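Local coordinates for protein phosphoacetylglucosamine mutase (Aspergillus lentulus, PDB 5O9X) that probably interconverts the 6-phosphate and 1-phosphate of N-acetylglucosamine, as an acetylglucosamine phosphomutase, and binds glucose 1,6-bisphosphate, at residues A[208-219]-A[278-286]. The protein carries 1 engineered substitution. Residues are numbered along the deposited sequence; the frame is centred on the assembly and turned at random.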
ATOM      1  N   VAL A 208       3.819 -14.612 -21.735  1.00 20.93           N
ATOM      2  CA  VAL A 208       3.512 -13.208 -21.875  1.00 21.02           C
ATOM      3  C   VAL A 208       3.725 -12.796 -23.325  1.00 23.12           C
ATOM      4  O   VAL A 208       4.641 -13.281 -23.945  1.00 22.50           O
ATOM      5  CB  VAL A 208       4.493 -12.398 -20.962  1.00 20.67           C
ATOM      6  CG1 VAL A 208       4.425 -10.916 -21.253  1.00 19.79           C
ATOM      7  CG2 VAL A 208       4.129 -12.678 -19.501  1.00 19.70           C
ATOM      8  N   LYS A 209       2.959 -11.855 -23.827  1.00 22.41           N
ATOM      9  CA  LYS A 209       3.189 -11.352 -25.147  1.00 25.24           C
ATOM     10  C   LYS A 209       3.392  -9.843 -24.975  1.00 27.59           C
ATOM     11  O   LYS A 209       2.609  -9.178 -24.236  1.00 26.39           O
ATOM     12  CB  LYS A 209       1.933 -11.730 -25.983  1.00 37.23           C
ATOM     13  CG  LYS A 209       1.561 -10.850 -27.175  1.00 52.17           C
ATOM     14  CD  LYS A 209       2.237 -11.283 -28.496  1.00 65.62           C
ATOM     15  CE  LYS A 209       2.206 -10.179 -29.561  1.00 62.76           C
ATOM     16  NZ  LYS A 209       2.701  -8.843 -29.054  1.00 54.89           N
ATOM     17  N   GLY A 210       4.388  -9.321 -25.717  1.00 22.06           N
ATOM     18  CA  GLY A 210       4.761  -7.920 -25.834  1.00 24.72           C
ATOM     19  C   GLY A 210       5.556  -7.506 -24.568  1.00 22.05           C
ATOM     20  O   GLY A 210       5.467  -8.143 -23.519  1.00 23.81           O
ATOM     21  N   SER A 211       6.245  -6.394 -24.664  1.00 21.46           N
ATOM     22  CA  SER A 211       7.077  -5.903 -23.571  1.00 19.00           C
ATOM     23  C   SER A 211       6.169  -5.272 -22.500  1.00 19.37           C
ATOM     24  O   SER A 211       4.991  -4.896 -22.777  1.00 17.22           O
ATOM     25  CB  SER A 211       8.017  -4.839 -24.125  1.00 19.61           C
ATOM     26  OG  SER A 211       7.280  -3.811 -24.771  1.00 22.09           O
ATOM     27  N   LEU A 212       6.778  -5.072 -21.322  1.00 18.91           N
ATOM     28  CA  LEU A 212       6.197  -4.297 -20.249  1.00 15.61           C
ATOM     29  C   LEU A 212       7.207  -3.162 -19.915  1.00 16.72           C
ATOM     30  O   LEU A 212       8.350  -3.458 -19.593  1.00 19.59           O
ATOM     31  CB  LEU A 212       5.907  -5.252 -19.034  1.00 15.11           C
ATOM     32  CG  LEU A 212       5.492  -4.438 -17.735  1.00 15.79           C
ATOM     33  CD1 LEU A 212       4.115  -3.770 -17.902  1.00 16.44           C
ATOM     34  CD2 LEU A 212       5.406  -5.374 -16.559  1.00 15.43           C
ATOM     35  N   THR A 213       6.798  -1.906 -20.008  1.00 15.43           N
ATOM     36  CA  THR A 213       7.681  -0.753 -19.679  1.00 17.61           C
ATOM     37  C   THR A 213       7.266  -0.191 -18.286  1.00 16.24           C
ATOM     38  O   THR A 213       6.153   0.376 -18.142  1.00 16.27           O
ATOM     39  CB  THR A 213       7.620   0.350 -20.803  1.00 19.08           C
ATOM     40  OG1 THR A 213       7.893  -0.295 -22.062  1.00 19.11           O
ATOM     41  CG2 THR A 213       8.669   1.540 -20.584  1.00 17.94           C
ATOM     42  N   VAL A 214       8.165  -0.301 -17.317  1.00 16.24           N
ATOM     43  CA  VAL A 214       7.821  -0.044 -15.911  1.00 13.98           C
ATOM     44  C   VAL A 214       8.575   1.213 -15.470  1.00 15.61           C
ATOM     45  O   VAL A 214       9.852   1.291 -15.414  1.00 16.17           O
ATOM     46  CB  VAL A 214       8.239  -1.218 -14.944  1.00 16.30           C
ATOM     47  CG1 VAL A 214       7.796  -0.885 -13.519  1.00 16.49           C
ATOM     48  CG2 VAL A 214       7.608  -2.533 -15.359  1.00 14.63           C
ATOM     49  N   ASP A 215       7.787   2.247 -15.238  1.00 14.73           N
ATOM     50  CA  ASP A 215       8.260   3.516 -14.621  1.00 12.84           C
ATOM     51  C   ASP A 215       8.444   3.268 -13.158  1.00 14.60           C
ATOM     52  O   ASP A 215       7.473   2.995 -12.431  1.00 13.48           O
ATOM     53  CB  ASP A 215       7.201   4.590 -14.906  1.00 13.36           C
ATOM     54  CG  ASP A 215       7.198   5.748 -13.922  1.00 14.28           C
ATOM     55  OD1 ASP A 215       8.283   6.090 -13.386  1.00 14.28           O
ATOM     56  OD2 ASP A 215       6.062   6.334 -13.728  1.00 15.02           O
ATOM     57  N   CYS A 216       9.673   3.454 -12.664  1.00 15.38           N
ATOM     58  CA  CYS A 216      10.002   3.057 -11.284  1.00 14.68           C
ATOM     59  C   CYS A 216      10.166   4.284 -10.359  1.00 15.13           C
ATOM     60  O   CYS A 216      10.751   4.190  -9.217  1.00 16.24           O
ATOM     61  CB  CYS A 216      11.239   2.140 -11.208  1.00 14.73           C
ATOM     62  SG  CYS A 216      10.970   0.543 -12.018  1.00 17.50           S
ATOM     63  N   ALA A 217       9.572   5.384 -10.811  1.00 14.55           N
ATOM     64  CA  ALA A 217       9.384   6.568  -9.946  1.00 14.56           C
ATOM     65  C   ALA A 217      10.690   7.169  -9.434  1.00 14.54           C
ATOM     66  O   ALA A 217      10.706   7.996  -8.467  1.00 13.91           O
ATOM     67  CB  ALA A 217       8.393   6.223  -8.753  1.00 14.15           C
ATOM     68  N   ASN A 218      11.808   6.784 -10.085  1.00 16.47           N
ATOM     69  CA  ASN A 218      13.222   7.135  -9.608  1.00 15.75           C
ATOM     70  C   ASN A 218      13.451   6.711  -8.151  1.00 17.09           C
ATOM     71  O   ASN A 218      14.174   7.398  -7.392  1.00 16.39           O
ATOM     72  CB  ASN A 218      13.492   8.642  -9.768  1.00 14.56           C
ATOM     73  CG  ASN A 218      13.361   9.091 -11.209  1.00 14.11           C
ATOM     74  OD1 ASN A 218      12.549  10.054 -11.566  1.00 17.67           O
ATOM     75  ND2 ASN A 218      14.060   8.396 -12.058  1.00 12.22           N
ATOM     76  N   GLY A 219      12.759   5.627  -7.731  1.00 15.95           N
ATOM     77  CA  GLY A 219      12.879   5.116  -6.361  1.00 14.34           C
ATOM     78  C   GLY A 219      13.556   3.760  -6.269  1.00 14.37           C
ATOM     79  O   GLY A 219      13.959   3.186  -7.287  1.00 14.52           O
ATOM     80  N   ASP A 278       2.181  -0.034 -26.507  1.00 19.77           N
ATOM     81  CA  ASP A 278       3.102  -0.601 -25.522  1.00 18.97           C
ATOM     82  C   ASP A 278       2.356  -0.755 -24.150  1.00 17.04           C
ATOM     83  O   ASP A 278       1.754   0.230 -23.668  1.00 18.93           O
ATOM     84  CB  ASP A 278       4.322   0.287 -25.309  1.00 22.20           C
ATOM     85  CG  ASP A 278       5.371   0.113 -26.428  1.00 26.37           C
ATOM     86  OD1 ASP A 278       5.268  -0.873 -27.213  1.00 24.92           O
ATOM     87  OD2 ASP A 278       6.289   0.961 -26.469  1.00 27.84           O
ATOM     88  N   ARG A 279       2.455  -1.933 -23.521  1.00 17.10           N
ATOM     89  CA  ARG A 279       1.826  -2.103 -22.182  1.00 16.19           C
ATOM     90  C   ARG A 279       2.789  -1.455 -21.166  1.00 16.16           C
ATOM     91  O   ARG A 279       3.980  -1.814 -21.166  1.00 17.21           O
ATOM     92  CB  ARG A 279       1.714  -3.587 -21.875  1.00 15.11           C
ATOM     93  CG  ARG A 279       1.039  -3.970 -20.524  1.00 16.43           C
ATOM     94  CD  ARG A 279       0.705  -5.439 -20.530  1.00 17.88           C
ATOM     95  NE  ARG A 279       1.890  -6.373 -20.413  1.00 17.39           N
ATOM     96  CZ  ARG A 279       2.474  -7.047 -21.430  1.00 17.61           C
ATOM     97  NH1 ARG A 279       2.075  -6.855 -22.688  1.00 17.48           N
ATOM     98  NH2 ARG A 279       3.502  -7.856 -21.186  1.00 15.53           N
ATOM     99  N   CYS A 280       2.282  -0.515 -20.339  1.00 17.12           N
ATOM    100  CA  CYS A 280       3.130   0.165 -19.336  1.00 15.73           C
ATOM    101  C   CYS A 280       2.565   0.005 -17.927  1.00 15.91           C
ATOM    102  O   CYS A 280       1.363  -0.231 -17.746  1.00 15.52           O
ATOM    103  CB  CYS A 280       3.161   1.658 -19.644  1.00 15.62           C
ATOM    104  SG  CYS A 280       3.866   2.023 -21.303  1.00 19.11           S
ATOM    105  N   ALA A 281       3.411   0.279 -16.937  1.00 15.13           N
ATOM    106  CA  ALA A 281       2.942   0.379 -15.543  1.00 13.61           C
ATOM    107  C   ALA A 281       3.826   1.353 -14.797  1.00 13.81           C
ATOM    108  O   ALA A 281       4.948   1.665 -15.236  1.00 15.40           O
ATOM    109  CB  ALA A 281       2.971  -0.986 -14.890  1.00 12.29           C
ATOM    110  N   SER A 282       3.310   1.904 -13.705  1.00 13.98           N
ATOM    111  CA  SER A 282       4.140   2.789 -12.878  1.00 13.97           C
ATOM    112  C   SER A 282       4.082   2.300 -11.447  1.00 15.11           C
ATOM    113  O   SER A 282       3.004   2.021 -10.946  1.00 13.88           O
ATOM    114  CB  SER A 282       3.527   4.178 -12.919  1.00 14.01           C
ATOM    115  OG  SER A 282       3.950   4.882 -14.098  1.00 17.91           O
ATOM    116  N   LEU A 283       5.253   2.179 -10.799  1.00 13.88           N
ATOM    117  CA  LEU A 283       5.332   1.937  -9.371  1.00 15.14           C
ATOM    118  C   LEU A 283       5.422   3.302  -8.693  1.00 15.64           C
ATOM    119  O   LEU A 283       5.557   4.299  -9.351  1.00 13.96           O
ATOM    120  CB  LEU A 283       6.699   1.240  -9.058  1.00 16.32           C
ATOM    121  CG  LEU A 283       6.906  -0.106  -9.765  1.00 19.36           C
ATOM    122  CD1 LEU A 283       8.256  -0.711  -9.375  1.00 17.84           C
ATOM    123  CD2 LEU A 283       5.734  -1.062  -9.435  1.00 19.59           C
ATOM    124  N   ASP A 284       5.374   3.339  -7.369  1.00 15.03           N
ATOM    125  CA  ASP A 284       5.705   4.615  -6.701  1.00 15.96           C
ATOM    126  C   ASP A 284       7.068   4.504  -6.017  1.00 16.23           C
ATOM    127  O   ASP A 284       7.770   3.504  -6.215  1.00 16.55           O
ATOM    128  CB  ASP A 284       4.546   5.141  -5.794  1.00 16.42           C
ATOM    129  CG  ASP A 284       4.342   4.297  -4.587  1.00 19.82           C
ATOM    130  OD1 ASP A 284       4.892   3.142  -4.559  1.00 19.90           O
ATOM    131  OD2 ASP A 284       3.633   4.768  -3.644  1.00 21.56           O
ATOM    132  N   GLY A 285       7.456   5.566  -5.293  1.00 16.44           N
ATOM    133  CA  GLY A 285       8.807   5.709  -4.686  1.00 18.12           C
ATOM    134  C   GLY A 285       9.225   4.623  -3.686  1.00 17.63           C
ATOM    135  O   GLY A 285      10.433   4.379  -3.551  1.00 17.61           O
ATOM    136  N   ASP A 286       8.296   3.966  -2.966  1.00 16.21           N
ATOM    137  CA  ASP A 286       8.683   2.783  -2.112  1.00 17.19           C
ATOM    138  C   ASP A 286       8.188   1.427  -2.697  1.00 15.58           C
ATOM    139  O   ASP A 286       8.182   0.361  -2.019  1.00 16.02           O
ATOM    140  CB  ASP A 286       8.223   2.933  -0.652  1.00 18.68           C
ATOM    141  CG  ASP A 286       6.711   2.886  -0.486  1.00 19.97           C
ATOM    142  OD1 ASP A 286       6.046   3.171  -1.507  1.00 19.59           O
ATOM    143  OD2 ASP A 286       6.176   2.610   0.665  1.00 19.63           O
TER
HETATM  144  O   HOH W   1       5.997  -1.780 -23.228  1.00 16.98           O
HETATM  145  O   HOH W   2       3.453  -4.234 -24.896  1.00 19.07           O
HETATM  146  O   HOH W   3       8.185   1.237 -24.202  1.00 28.33           O
HETATM  147  O   HOH W   4      10.362   2.724  -6.942  1.00 15.72           O
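Asp215 OD2 takes a hydrogen bond from Ser282 OG at 2.6 Å, the hydroxyl coming from its anti side, somewhat out of the carboxylate plane, and a second from the backbone N of Gly258. The other oxygen, OD1, accepts from Ala217 N in an Asx turn and from Asn244 ND2, so four donors fix the rotation of this buried carboxylate. Asp215 CG stands anti to its own N (chi1 156°), which carries OD2 across to the Ser282 hydroxyl.

Strands 212-215 and 279-283 run parallel, pairing Thr213 with Cys280, Val214 with Ala281 and Asp215 with Ser282. Thr213 N bonds to Arg279 O, Ala281 N to Thr213 O and Asp215 N to Ala281 O; Leu283 N then meets Asp215 O at 2.9 Å, nearly in line with its C=O bond. Val214 CG1 packs on Leu283 CG at 3.9 Å.

At the far end Arg279 bends at chi3 (72°) and brings its guanidinium edge to the incoming loop: NH1 donates to Lys209 O at 2.8 Å, NH2 to Gly210 O at 3.1 Å, each oxygen tilted out of its plane, while Ser211 O lies over one face, offset toward the rim. NH2 also forms a salt bridge with Glu436 of helix 428-442.

Past the strands, a water joins Cys216 O to Asp284 O. Asp284 OD1 accepts from Asp288 N, and the side chain touches the bound glucose 1,6-bisphosphate. Parallel strands whose C-terminal ends lead into the sugar-phosphate site are characteristic of phosphohexomutase alpha/beta domains, here domain II.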